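Local coordinates for protein beta-galactosidase (Trichoderma reesei, PDB 3OGS) that probably hydrolyses terminal non-reducing beta-D-galactose residues from beta-D-galactosides, as a glycoside hydrolase family 35 enzyme with a TIM-barrel catalytic domain, at residues P49-V54 with A121-G126; Y175-E180 with Y198-A203; N214-P219 with D233-D238; I321-G326 with Y342-S347. All coordinates share one frame; numbering follows the deposited sequence.

Contact 1: P49-V54 with A121-G126; sequences PFRLPV and AEVSGG. With IPT (1-methylethyl 1-thio-beta-D-galactopyranoside), chain E.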
# COMPACT_ATOMS: atom_id res chain seq x y z
N PRO A 49 -2.28 8.34 1.07
CA PRO A 49 -3.27 8.96 2.01
C PRO A 49 -4.72 8.81 1.60
O PRO A 49 -5.62 8.60 2.47
CB PRO A 49 -2.87 10.43 2.12
CG PRO A 49 -1.91 10.76 1.00
CD PRO A 49 -1.29 9.31 0.53
N PHE A 50 -4.98 8.87 0.29
CA PHE A 50 -6.38 8.72 -0.21
C PHE A 50 -7.02 7.33 0.00
O PHE A 50 -8.24 7.16 -0.18
CB PHE A 50 -6.47 9.21 -1.71
CG PHE A 50 -5.51 8.46 -2.67
CD1 PHE A 50 -5.87 7.21 -3.20
CD2 PHE A 50 -4.25 9.00 -3.01
CE1 PHE A 50 -4.95 6.47 -4.06
CE2 PHE A 50 -3.36 8.28 -3.91
CZ PHE A 50 -3.72 7.01 -4.38
N ARG A 51 -6.21 6.29 0.29
CA ARG A 51 -6.73 4.93 0.56
C ARG A 51 -6.98 4.65 2.08
O ARG A 51 -7.36 3.54 2.45
CB ARG A 51 -5.73 3.86 -0.11
CG ARG A 51 -5.81 3.78 -1.69
CD ARG A 51 -4.72 2.85 -2.31
NE ARG A 51 -5.17 2.25 -3.58
CZ ARG A 51 -4.49 2.20 -4.73
NH1 ARG A 51 -3.28 2.83 -4.91
NH2 ARG A 51 -5.04 1.52 -5.76
N LEU A 52 -6.91 5.70 2.93
CA LEU A 52 -7.23 5.59 4.37
C LEU A 52 -7.89 6.92 4.85
O LEU A 52 -7.18 7.85 5.33
CB LEU A 52 -5.98 5.20 5.20
CG LEU A 52 -6.18 5.15 6.78
CD1 LEU A 52 -7.33 4.19 7.21
CD2 LEU A 52 -4.87 4.77 7.53
N PRO A 53 -9.19 7.05 4.62
CA PRO A 53 -9.83 8.38 4.90
C PRO A 53 -10.20 8.67 6.37
O PRO A 53 -11.35 9.12 6.70
CB PRO A 53 -11.05 8.36 3.96
CG PRO A 53 -11.55 6.86 4.00
CD PRO A 53 -10.15 6.09 3.95
N VAL A 54 -9.25 8.38 7.26
CA VAL A 54 -9.42 8.62 8.75
C VAL A 54 -8.15 9.33 9.24
O VAL A 54 -7.16 8.68 9.52
CB VAL A 54 -9.67 7.30 9.60
CG1 VAL A 54 -9.84 7.59 11.19
CG2 VAL A 54 -10.89 6.44 9.08
N ALA A 121 -0.71 3.33 -10.51
CA ALA A 121 -1.16 3.01 -9.10
C ALA A 121 -2.36 2.09 -8.94
O ALA A 121 -2.86 1.90 -7.80
CB ALA A 121 -1.42 4.36 -8.28
N GLU A 122 -2.75 1.41 -10.04
CA GLU A 122 -4.00 0.63 -10.04
C GLU A 122 -5.23 1.44 -9.58
O GLU A 122 -6.17 0.89 -8.99
CB GLU A 122 -3.83 -0.70 -9.19
CG GLU A 122 -2.86 -1.81 -9.92
CD GLU A 122 -1.34 -1.42 -9.84
OE1 GLU A 122 -0.87 -1.31 -8.69
OE2 GLU A 122 -0.66 -1.24 -10.91
N VAL A 123 -5.24 2.73 -9.85
CA VAL A 123 -6.44 3.58 -9.52
C VAL A 123 -7.16 3.91 -10.84
O VAL A 123 -6.53 3.83 -11.94
CB VAL A 123 -6.05 4.95 -8.78
CG1 VAL A 123 -5.24 4.67 -7.41
CG2 VAL A 123 -5.27 6.00 -9.70
N SER A 124 -8.45 4.28 -10.76
CA SER A 124 -9.23 4.67 -11.98
C SER A 124 -8.49 5.77 -12.82
O SER A 124 -8.11 6.80 -12.28
CB SER A 124 -10.65 5.21 -11.56
OG SER A 124 -11.43 5.45 -12.74
N GLY A 125 -8.38 5.56 -14.15
CA GLY A 125 -7.70 6.45 -15.11
C GLY A 125 -6.20 6.59 -14.96
O GLY A 125 -5.59 7.47 -15.60
N GLY A 126 -5.58 5.80 -14.04
CA GLY A 126 -4.21 6.02 -13.59
C GLY A 126 -4.03 7.36 -12.93
O GLY A 126 -2.93 7.92 -12.96
C1 IPT E . 4.72 0.45 -11.48
C2 IPT E . 3.89 1.76 -11.36
O2 IPT E . 4.82 2.88 -11.25
C3 IPT E . 3.07 1.80 -10.07
O3 IPT E . 2.22 2.97 -10.04
C4 IPT E . 2.18 0.53 -9.87
O4 IPT E . 1.23 0.54 -10.98
C5 IPT E . 3.14 -0.74 -9.94
O5 IPT E . 3.84 -0.65 -11.21
C6 IPT E . 2.38 -2.09 -9.82
O6 IPT E . 1.65 -2.23 -8.56
S1 IPT E . 5.32 0.33 -13.17
C1' IPT E . 6.29 -1.15 -12.85
C2' IPT E . 5.83 -2.50 -13.46
C3' IPT E . 7.73 -0.91 -13.23

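Contact 2: Y175-E180 with Y198-A203; sequences YQPENE and YVIDQA. With IPT (1-methylethyl 1-thio-beta-D-galactopyranoside), chain E.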
# COMPACT_ATOMS: atom_id res chain seq x y z
N TYR A 175 10.96 15.12 -4.56
CA TYR A 175 9.74 15.21 -5.41
C TYR A 175 9.88 14.41 -6.72
O TYR A 175 10.91 14.50 -7.41
CB TYR A 175 9.52 16.68 -5.79
CG TYR A 175 8.25 17.05 -6.50
CD1 TYR A 175 8.12 16.86 -7.90
CD2 TYR A 175 7.19 17.70 -5.83
CE1 TYR A 175 6.98 17.26 -8.62
CE2 TYR A 175 6.02 18.11 -6.59
CZ TYR A 175 5.95 17.87 -7.94
OH TYR A 175 4.85 18.28 -8.65
N GLN A 176 8.90 13.61 -7.08
CA GLN A 176 8.97 12.88 -8.38
C GLN A 176 7.93 13.51 -9.37
O GLN A 176 6.72 13.49 -9.09
CB GLN A 176 8.64 11.36 -8.22
CG GLN A 176 8.52 10.60 -9.64
CD GLN A 176 7.89 9.17 -9.41
OE1 GLN A 176 8.50 8.31 -8.74
NE2 GLN A 176 6.67 8.97 -9.93
N PRO A 177 8.37 14.01 -10.55
CA PRO A 177 7.35 14.41 -11.60
C PRO A 177 7.01 13.28 -12.57
O PRO A 177 7.90 12.41 -12.86
CB PRO A 177 8.11 15.49 -12.41
CG PRO A 177 9.61 15.06 -12.27
CD PRO A 177 9.76 14.16 -11.00
N GLU A 178 5.79 13.30 -13.11
CA GLU A 178 5.37 12.16 -13.99
C GLU A 178 5.48 10.77 -13.24
O GLU A 178 5.60 10.69 -11.96
CB GLU A 178 6.22 12.20 -15.36
CG GLU A 178 5.44 12.54 -16.67
CD GLU A 178 4.55 11.33 -17.22
OE1 GLU A 178 4.82 10.16 -16.82
OE2 GLU A 178 3.69 11.52 -18.12
N ASN A 179 5.39 9.69 -14.02
CA ASN A 179 5.52 8.31 -13.44
C ASN A 179 5.92 7.27 -14.53
O ASN A 179 5.17 7.05 -15.53
CB ASN A 179 4.18 7.85 -12.73
CG ASN A 179 4.36 6.52 -11.95
OD1 ASN A 179 4.92 6.54 -10.85
ND2 ASN A 179 3.90 5.35 -12.55
N GLU A 180 7.04 6.60 -14.33
CA GLU A 180 7.43 5.48 -15.20
C GLU A 180 7.34 5.86 -16.73
O GLU A 180 6.73 5.13 -17.58
CB GLU A 180 6.60 4.22 -14.79
CG GLU A 180 7.10 2.90 -15.50
CD GLU A 180 6.11 2.43 -16.54
OE1 GLU A 180 4.88 2.75 -16.42
OE2 GLU A 180 6.57 1.73 -17.49
N TYR A 198 8.57 20.49 -19.91
CA TYR A 198 7.34 21.30 -19.49
C TYR A 198 6.84 20.80 -18.08
O TYR A 198 6.46 21.61 -17.21
CB TYR A 198 6.22 21.11 -20.54
CG TYR A 198 5.01 21.99 -20.32
CD1 TYR A 198 3.90 21.53 -19.53
CD2 TYR A 198 4.90 23.22 -20.98
CE1 TYR A 198 2.76 22.35 -19.33
CE2 TYR A 198 3.75 24.05 -20.81
CZ TYR A 198 2.69 23.57 -19.99
OH TYR A 198 1.62 24.38 -19.86
N VAL A 199 6.84 19.48 -17.87
CA VAL A 199 6.41 18.85 -16.55
C VAL A 199 7.30 19.30 -15.36
O VAL A 199 6.80 19.66 -14.26
CB VAL A 199 6.28 17.24 -16.70
CG1 VAL A 199 5.95 16.51 -15.36
CG2 VAL A 199 5.26 16.89 -17.76
N ILE A 200 8.60 19.30 -15.58
CA ILE A 200 9.61 19.85 -14.56
C ILE A 200 9.31 21.36 -14.30
O ILE A 200 9.24 21.79 -13.10
CB ILE A 200 11.03 19.61 -15.08
CG1 ILE A 200 11.38 18.08 -15.07
CG2 ILE A 200 12.06 20.51 -14.25
CD1 ILE A 200 12.73 17.72 -15.77
N ASP A 201 9.07 22.16 -15.38
CA ASP A 201 8.84 23.65 -15.20
C ASP A 201 7.60 23.95 -14.39
O ASP A 201 7.54 24.96 -13.59
CB ASP A 201 8.80 24.37 -16.61
CG ASP A 201 10.26 24.44 -17.27
OD1 ASP A 201 11.30 24.07 -16.64
OD2 ASP A 201 10.37 24.83 -18.45
N GLN A 202 6.54 23.14 -14.59
CA GLN A 202 5.32 23.40 -13.77
C GLN A 202 5.56 23.26 -12.25
O GLN A 202 5.04 24.07 -11.39
CB GLN A 202 4.22 22.32 -14.11
CG GLN A 202 3.59 22.42 -15.50
CD GLN A 202 2.59 21.29 -15.69
OE1 GLN A 202 2.97 20.13 -15.47
NE2 GLN A 202 1.26 21.61 -16.01
N ALA A 203 6.35 22.26 -11.89
CA ALA A 203 6.74 22.06 -10.44
C ALA A 203 7.67 23.17 -9.92
O ALA A 203 7.39 23.68 -8.85
CB ALA A 203 7.40 20.58 -10.23
C1 IPT E . 4.72 0.45 -11.48
C2 IPT E . 3.89 1.76 -11.36
O2 IPT E . 4.82 2.88 -11.25
C3 IPT E . 3.07 1.80 -10.07
O3 IPT E . 2.22 2.97 -10.04
C4 IPT E . 2.18 0.53 -9.87
O4 IPT E . 1.23 0.54 -10.98
C5 IPT E . 3.14 -0.74 -9.94
O5 IPT E . 3.84 -0.65 -11.21
C6 IPT E . 2.38 -2.09 -9.82
O6 IPT E . 1.65 -2.23 -8.56
S1 IPT E . 5.32 0.33 -13.17
C1' IPT E . 6.29 -1.15 -12.85
C2' IPT E . 5.83 -2.50 -13.46
C3' IPT E . 7.73 -0.91 -13.23

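Contact 3: N214-P219 with D233-D238; sequences NNDAFP and DIYGHD. With IPT (1-methylethyl 1-thio-beta-D-galactopyranoside), chain E.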
# COMPACT_ATOMS: atom_id res chain seq x y z
N ASN A 214 13.35 10.37 -10.60
CA ASN A 214 12.37 9.66 -11.44
C ASN A 214 12.39 8.14 -11.19
O ASN A 214 13.07 7.69 -10.28
CB ASN A 214 12.57 10.01 -12.92
CG ASN A 214 13.92 9.48 -13.49
OD1 ASN A 214 14.90 9.06 -12.75
ND2 ASN A 214 14.03 9.59 -14.82
N ASN A 215 11.55 7.38 -11.94
CA ASN A 215 11.29 5.97 -11.62
C ASN A 215 11.10 5.18 -12.94
O ASN A 215 10.05 4.65 -13.23
CB ASN A 215 10.10 5.75 -10.62
CG ASN A 215 8.73 6.20 -11.20
OD1 ASN A 215 8.67 7.14 -12.00
ND2 ASN A 215 7.65 5.46 -10.84
N ASP A 216 12.14 5.16 -13.75
CA ASP A 216 12.20 4.34 -15.03
C ASP A 216 11.85 2.82 -14.78
O ASP A 216 12.29 2.24 -13.77
CB ASP A 216 13.64 4.53 -15.61
CG ASP A 216 13.75 4.44 -17.18
OD1 ASP A 216 12.74 4.17 -17.89
OD2 ASP A 216 14.92 4.62 -17.73
N ALA A 217 11.08 2.17 -15.67
CA ALA A 217 10.61 0.76 -15.54
C ALA A 217 11.76 -0.24 -15.47
O ALA A 217 11.64 -1.29 -14.78
CB ALA A 217 9.64 0.37 -16.68
N PHE A 218 12.86 0.11 -16.17
CA PHE A 218 14.09 -0.71 -16.21
C PHE A 218 15.25 0.28 -16.41
O PHE A 218 15.00 1.47 -16.60
CB PHE A 218 13.96 -1.72 -17.40
CG PHE A 218 13.85 -1.07 -18.75
CD1 PHE A 218 12.59 -0.59 -19.21
CD2 PHE A 218 14.98 -0.95 -19.60
CE1 PHE A 218 12.46 0.03 -20.51
CE2 PHE A 218 14.86 -0.33 -20.90
CZ PHE A 218 13.60 0.16 -21.33
N PRO A 219 16.51 -0.17 -16.34
CA PRO A 219 17.63 0.76 -16.56
C PRO A 219 17.76 1.17 -18.09
O PRO A 219 18.67 0.69 -18.77
CB PRO A 219 18.87 -0.01 -16.05
CG PRO A 219 18.38 -1.23 -15.32
CD PRO A 219 16.96 -1.48 -15.81
N ASP A 233 17.36 15.46 -11.31
CA ASP A 233 18.57 15.54 -10.52
C ASP A 233 19.15 14.18 -10.17
O ASP A 233 20.39 13.99 -10.19
CB ASP A 233 18.32 16.36 -9.22
CG ASP A 233 17.84 17.78 -9.48
OD1 ASP A 233 18.49 18.54 -10.30
OD2 ASP A 233 16.90 18.21 -8.76
N ILE A 234 18.28 13.18 -9.84
CA ILE A 234 18.78 11.86 -9.40
C ILE A 234 18.07 10.81 -10.26
O ILE A 234 16.84 10.78 -10.32
CB ILE A 234 18.52 11.62 -7.83
CG1 ILE A 234 19.36 12.59 -6.95
CG2 ILE A 234 18.86 10.14 -7.43
CD1 ILE A 234 18.97 12.52 -5.50
N TYR A 235 18.81 9.93 -10.95
CA TYR A 235 18.13 8.95 -11.83
C TYR A 235 17.70 7.72 -10.96
O TYR A 235 18.55 7.11 -10.20
CB TYR A 235 19.11 8.46 -12.96
CG TYR A 235 18.56 7.28 -13.77
CD1 TYR A 235 17.61 7.49 -14.84
CD2 TYR A 235 19.02 5.97 -13.54
CE1 TYR A 235 17.04 6.41 -15.57
CE2 TYR A 235 18.49 4.87 -14.31
CZ TYR A 235 17.51 5.12 -15.35
OH TYR A 235 16.96 4.05 -16.11
N GLY A 236 16.43 7.33 -11.08
CA GLY A 236 15.88 6.23 -10.27
C GLY A 236 15.25 5.19 -11.25
O GLY A 236 14.81 5.57 -12.42
N HIS A 237 15.28 3.91 -10.86
CA HIS A 237 14.52 2.86 -11.55
C HIS A 237 13.83 1.88 -10.61
O HIS A 237 13.90 1.98 -9.37
CB HIS A 237 15.31 2.08 -12.74
CG HIS A 237 16.31 1.07 -12.26
ND1 HIS A 237 15.95 -0.22 -11.89
CD2 HIS A 237 17.66 1.15 -12.11
CE1 HIS A 237 17.04 -0.88 -11.50
NE2 HIS A 237 18.08 -0.07 -11.63
N ASP A 238 13.09 0.93 -11.22
CA ASP A 238 12.13 0.06 -10.46
C ASP A 238 12.55 -1.40 -10.57
O ASP A 238 13.47 -1.76 -11.41
CB ASP A 238 10.67 0.24 -11.00
CG ASP A 238 10.26 1.70 -11.13
OD1 ASP A 238 10.70 2.51 -10.27
OD2 ASP A 238 9.53 2.04 -12.12
C1 IPT E . 4.72 0.45 -11.48
C2 IPT E . 3.89 1.76 -11.36
O2 IPT E . 4.82 2.88 -11.25
C3 IPT E . 3.07 1.80 -10.07
O3 IPT E . 2.22 2.97 -10.04
C4 IPT E . 2.18 0.53 -9.87
O4 IPT E . 1.23 0.54 -10.98
C5 IPT E . 3.14 -0.74 -9.94
O5 IPT E . 3.84 -0.65 -11.21
C6 IPT E . 2.38 -2.09 -9.82
O6 IPT E . 1.65 -2.23 -8.56
S1 IPT E . 5.32 0.33 -13.17
C1' IPT E . 6.29 -1.15 -12.85
C2' IPT E . 5.83 -2.50 -13.46
C3' IPT E . 7.73 -0.91 -13.23
O HOH W 1 13.53 -3.37 -13.69

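Contact 4: I321-G326 with Y342-S347; sequences IYMTFG and YDYGAS. With IPT (1-methylethyl 1-thio-beta-D-galactopyranoside), chain E.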
# COMPACT_ATOMS: atom_id res chain seq x y z
N ILE A 321 9.99 0.52 -0.63
CA ILE A 321 9.22 -0.76 -0.71
C ILE A 321 7.75 -0.47 -1.12
O ILE A 321 6.97 0.18 -0.35
CB ILE A 321 9.35 -1.60 0.66
CG1 ILE A 321 10.82 -1.91 1.05
CG2 ILE A 321 8.40 -2.93 0.56
CD1 ILE A 321 11.60 -2.68 -0.13
N TYR A 322 7.36 -0.88 -2.37
CA TYR A 322 6.00 -0.62 -2.93
C TYR A 322 5.15 -1.93 -2.88
O TYR A 322 5.60 -2.91 -3.56
CB TYR A 322 6.06 -0.10 -4.40
CG TYR A 322 4.72 0.33 -5.00
CD1 TYR A 322 3.71 -0.61 -5.25
CD2 TYR A 322 4.44 1.71 -5.26
CE1 TYR A 322 2.39 -0.23 -5.73
CE2 TYR A 322 3.14 2.10 -5.77
CZ TYR A 322 2.10 1.12 -5.97
OH TYR A 322 0.82 1.53 -6.43
N MET A 323 4.07 -2.10 -2.10
CA MET A 323 3.47 -1.19 -1.00
C MET A 323 4.09 -1.64 0.38
O MET A 323 4.56 -2.80 0.50
CB MET A 323 1.99 -1.52 -0.93
CG MET A 323 1.21 -0.98 -2.26
SD MET A 323 1.48 0.83 -2.58
CE MET A 323 0.53 1.79 -1.27
N THR A 324 4.10 -0.76 1.40
CA THR A 324 4.36 -1.16 2.81
C THR A 324 3.01 -1.23 3.57
O THR A 324 2.82 -2.15 4.39
CB THR A 324 5.38 -0.20 3.45
OG1 THR A 324 6.65 -0.33 2.69
CG2 THR A 324 5.66 -0.49 4.95
N PHE A 325 2.10 -0.24 3.37
CA PHE A 325 0.74 -0.39 3.81
C PHE A 325 -0.14 0.01 2.59
O PHE A 325 -0.01 1.11 2.08
CB PHE A 325 0.42 0.60 5.00
CG PHE A 325 -1.07 0.75 5.27
CD1 PHE A 325 -1.82 -0.32 5.84
CD2 PHE A 325 -1.74 1.96 4.91
CE1 PHE A 325 -3.27 -0.16 6.05
CE2 PHE A 325 -3.14 2.15 5.12
CZ PHE A 325 -3.93 1.09 5.70
N GLY A 326 -1.08 -0.86 2.22
CA GLY A 326 -1.88 -0.62 0.97
C GLY A 326 -3.21 0.02 1.22
O GLY A 326 -3.61 0.82 0.39
N TYR A 342 -6.98 -3.33 -1.40
CA TYR A 342 -5.59 -3.10 -1.88
C TYR A 342 -4.59 -3.59 -0.76
O TYR A 342 -3.55 -3.02 -0.61
CB TYR A 342 -5.31 -1.60 -2.28
CG TYR A 342 -4.14 -1.35 -3.28
CD1 TYR A 342 -4.08 -2.02 -4.54
CD2 TYR A 342 -3.08 -0.44 -2.94
CE1 TYR A 342 -3.02 -1.72 -5.52
CE2 TYR A 342 -2.05 -0.13 -3.86
CZ TYR A 342 -2.02 -0.81 -5.17
OH TYR A 342 -1.02 -0.52 -6.08
N ASP A 343 -4.87 -4.72 -0.10
CA ASP A 343 -3.94 -5.31 0.94
C ASP A 343 -2.50 -5.55 0.34
O ASP A 343 -1.53 -5.24 0.98
CB ASP A 343 -4.49 -6.64 1.46
CG ASP A 343 -3.56 -7.27 2.51
OD1 ASP A 343 -3.65 -7.00 3.76
OD2 ASP A 343 -2.71 -8.11 2.07
N TYR A 344 -2.45 -5.88 -0.98
CA TYR A 344 -1.19 -6.06 -1.73
C TYR A 344 -0.30 -7.24 -1.23
O TYR A 344 0.81 -7.45 -1.79
CB TYR A 344 -0.36 -4.71 -1.76
CG TYR A 344 0.43 -4.47 -3.04
CD1 TYR A 344 -0.19 -3.95 -4.24
CD2 TYR A 344 1.86 -4.65 -3.06
CE1 TYR A 344 0.56 -3.72 -5.43
CE2 TYR A 344 2.63 -4.42 -4.28
CZ TYR A 344 1.97 -3.98 -5.45
OH TYR A 344 2.77 -3.77 -6.60
N GLY A 345 -0.75 -7.99 -0.19
CA GLY A 345 0.15 -9.00 0.50
C GLY A 345 1.29 -8.30 1.22
O GLY A 345 2.35 -8.93 1.43
N ALA A 346 1.07 -7.02 1.63
CA ALA A 346 2.19 -6.14 2.14
C ALA A 346 2.57 -6.52 3.60
O ALA A 346 1.86 -7.27 4.34
CB ALA A 346 1.78 -4.59 2.15
N SER A 347 3.70 -5.99 4.03
CA SER A 347 4.11 -6.21 5.45
C SER A 347 3.17 -5.73 6.56
O SER A 347 3.16 -6.33 7.69
CB SER A 347 5.54 -5.65 5.67
OG SER A 347 5.58 -4.22 5.57
C1 IPT E . 4.72 0.45 -11.48
C2 IPT E . 3.89 1.76 -11.36
O2 IPT E . 4.82 2.88 -11.25
C3 IPT E . 3.07 1.80 -10.07
O3 IPT E . 2.22 2.97 -10.04
C4 IPT E . 2.18 0.53 -9.87
O4 IPT E . 1.23 0.54 -10.98
C5 IPT E . 3.14 -0.74 -9.94
O5 IPT E . 3.84 -0.65 -11.21
C6 IPT E . 2.38 -2.09 -9.82
O6 IPT E . 1.65 -2.23 -8.56
S1 IPT E . 5.32 0.33 -13.17
C1' IPT E . 6.29 -1.15 -12.85
C2' IPT E . 5.83 -2.50 -13.46
C3' IPT E . 7.73 -0.91 -13.23
O HOH W 2 5.80 -4.64 2.42
O HOH W 3 -1.81 -3.39 3.27

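Contact 1: P49-V54 with A121-G126
Ala121 O is gripped end-on by both terminal nitrogens of Arg51, NH1 at 3.1 Å and NH2 at 3.0 Å. The oxygen sits almost exactly in the guanidinium plane, and both nitrogens lie in the carbonyl plane, so the guanidinium meets the oxygen edge-on in a forked pair. The reach comes from a chain that runs extended from CG to NE. The guanidinium has further partners: NH2 also bonds Asn329, NH1 bonds His48, and Tyr342 makes a cation-pi contact with it. Val123 CG1 covers one face, 3.6 Å from Arg51 NH2. This methyl stands anti to its carbonyl carbon (chi1 -58°), a turn that also brings it to 3.8 Å from Phe50 CE1, the two side chains meeting at about a right angle. An alanine in place of Arg51 is likely to leave Ala121 O without both its donors and Val123 CG1 without the flat group beneath it, and the backbone there freer to shift.

That matters because the same segment faces the bound thiogalactoside. Ala121 N donates to its O3 at 3.0 Å and more weakly to O4. From the next residue, the carboxylate of Glu122 takes two sugar hydroxyls, O6 on OE1 at 2.7 Å and O4 on OE2 at 2.6 Å, its chain bent at chi2 to get there. Arg51 is thus a second-shell residue behind Ala121, whose N meets the sugar, in loops that follow strands 38-46 and 110-116 and build the galactose pocket at the C-terminal end of a TIM barrel.

Contact 2: Y175-E180 with Y198-A203
The Tyr175 ring meets the methyl of Ala203 obliquely, with CE1 3.7 Å from CB and the hydroxyl end alongside. Its CG lies anti to the backbone N (chi1 -172°), which swings the ring from the strand toward the helix. Ala158 of helix 144-163 and Pro115 of strand 110-116 also touch it. One turn back along the helix, Val199 CG1 rests 3.8 Å from Pro177 CB and packs against the backbone of Glu178 as well, while Ile200 CG1 sits more loosely by Pro177 CG. The packing is mainly apolar; the side-chain amides and carboxylate of Gln176, Asn179 and Glu178 bond elsewhere.

Gln176 NE2 donates to Glu178 O at 2.9 Å and to Asn179 OD1 at 3.1 Å, the latter on a lone pair of OD1. Glu178 OE1 takes Asn179 N in a nearly straight bond (174°) and forms a salt bridge with Arg140; its OE2 is held by Tyr195. The Asn179 amide, its OD1 held by Gln176, Tyr76 and Asn215, offers ND2 to O2 of the thiogalactoside at 2.9 Å. Strand 172-177 and helix 193-205 run at 141° to each other, axes 9.3 Å apart: a beta/alpha unit of the TIM barrel, with ligand-binding residues just beyond the strand.

Contact 3: N214-P219 with D233-D238
A single parallel bridge, Asp216 with His237, joins the loop 214-219 to strand 236-239, at the place where the TIM-barrel sheet passes from strand 172-177 toward strand 275-280. Its backbone bonds are Asp216 N to Gly236 O, 3.0 Å, and a weak one from Asp238 N back to Asp216 O. Side-chain oxygens add to them. Asn214 OD1 accepts Gly236 N at 2.9 Å, nearly straight (166°), and Tyr235 OH donates to Asp216 OD2 at 2.7 Å, on the anti side and at the ring edge, with carboxylate and ring almost perpendicular. Although Tyr235 leaves its backbone away from the loop, CG anti to the N (chi1 171°) sends the ring back to it. Gly221 N and Thr222 N bond the same hydroxyl and carboxylate, so a phenylalanine at Tyr235 would probably leave Asp216 OD2 without its bond from the hydroxyl and Gly221 N without its acceptor.

Electrostatics are less comfortable at Asp238: OD2 lies 2.9 Å from Asn215 O, acceptor against acceptor, and buried OD1 has no partner. Asn215 itself turns to the site, bonding Glu180, Asn179 and Glu278.

In the apolar part, Pro219 CG lies over one face of the His237 ring, 4.0 Å from its centroid, a CH-pi contact.

Two last polar links meet at Asp238 O: His237 ND1 donates to it, and water 1 bridges it (2.8 Å) to Ala217 O.

Contact 4: I321-G326 with Y342-S347
The peptide between Tyr322 and Met323 is cis, and the chain then runs on past a type I' turn from Asp343 to Ala346. The turn is closed by Ala346 N to Asp343 O, and an Asx turn reinforces it, with Gly345 N donating to Asp343 OD2. Between the backbones, water 3 links Gly326 N to Asp343 O and water 2 links Ser347 N to Met323 O. Gly326 CA passes 3.3 Å from Tyr342 O, so tightly that a beta carbon would strike it.

Three tyrosines and a methionine fill the contact. Tyr322 points an edge at the face of Tyr344 in an offset edge-to-face pair, centroids 5.5 Å apart and planes at 71°. Met323 CG lies over a face of Tyr344, 3.8 Å from the centroid, with the sulfur farther out above the same ring. The same CG, anti to its carbonyl carbon (chi1 -71°), also meets Tyr342 CE2 at 3.7 Å, and the bend at chi2 keeps SD beside that ring carbon. Ala346 CB fills in against Thr324 O at 3.5 Å.

The rings carry their hydroxyls to the pocket. Tyr344 OH donates to O6 of the thiogalactoside at 2.7 Å, the sugar oxygen standing near the ring plane at its edge. Tyr322 OH donates to Tyr342 OH at 2.8 Å, and Tyr342 OH is in turn bonded to Glu122 OE1. This relay, tyrosine to tyrosine to carboxylate, would orient the Tyr342 hydroxyl and is consistent with the two tyrosines positioning the Glu122 carboxylate that binds the sugar.

From the N terminus the four contacts follow in series; none nests in or crosses another. Contact 1 closes the longest loop, from the residues after strand 38-46 to those after strand 110-116. Contact 2 closes the short span between strand 172-177 and helix 193-205, contact 3 brings the chain beyond that helix onto strand 236-239, and contact 4 folds the loop after strand 318-322 back on the strand's end. Contacts 1 and 4 touch through Arg51, Glu122 and Tyr342, contacts 2 and 3 through Asn179, Glu180 and Asn215. All four reach the one bound thiogalactoside, so they tie different barrel strands round a single pocket.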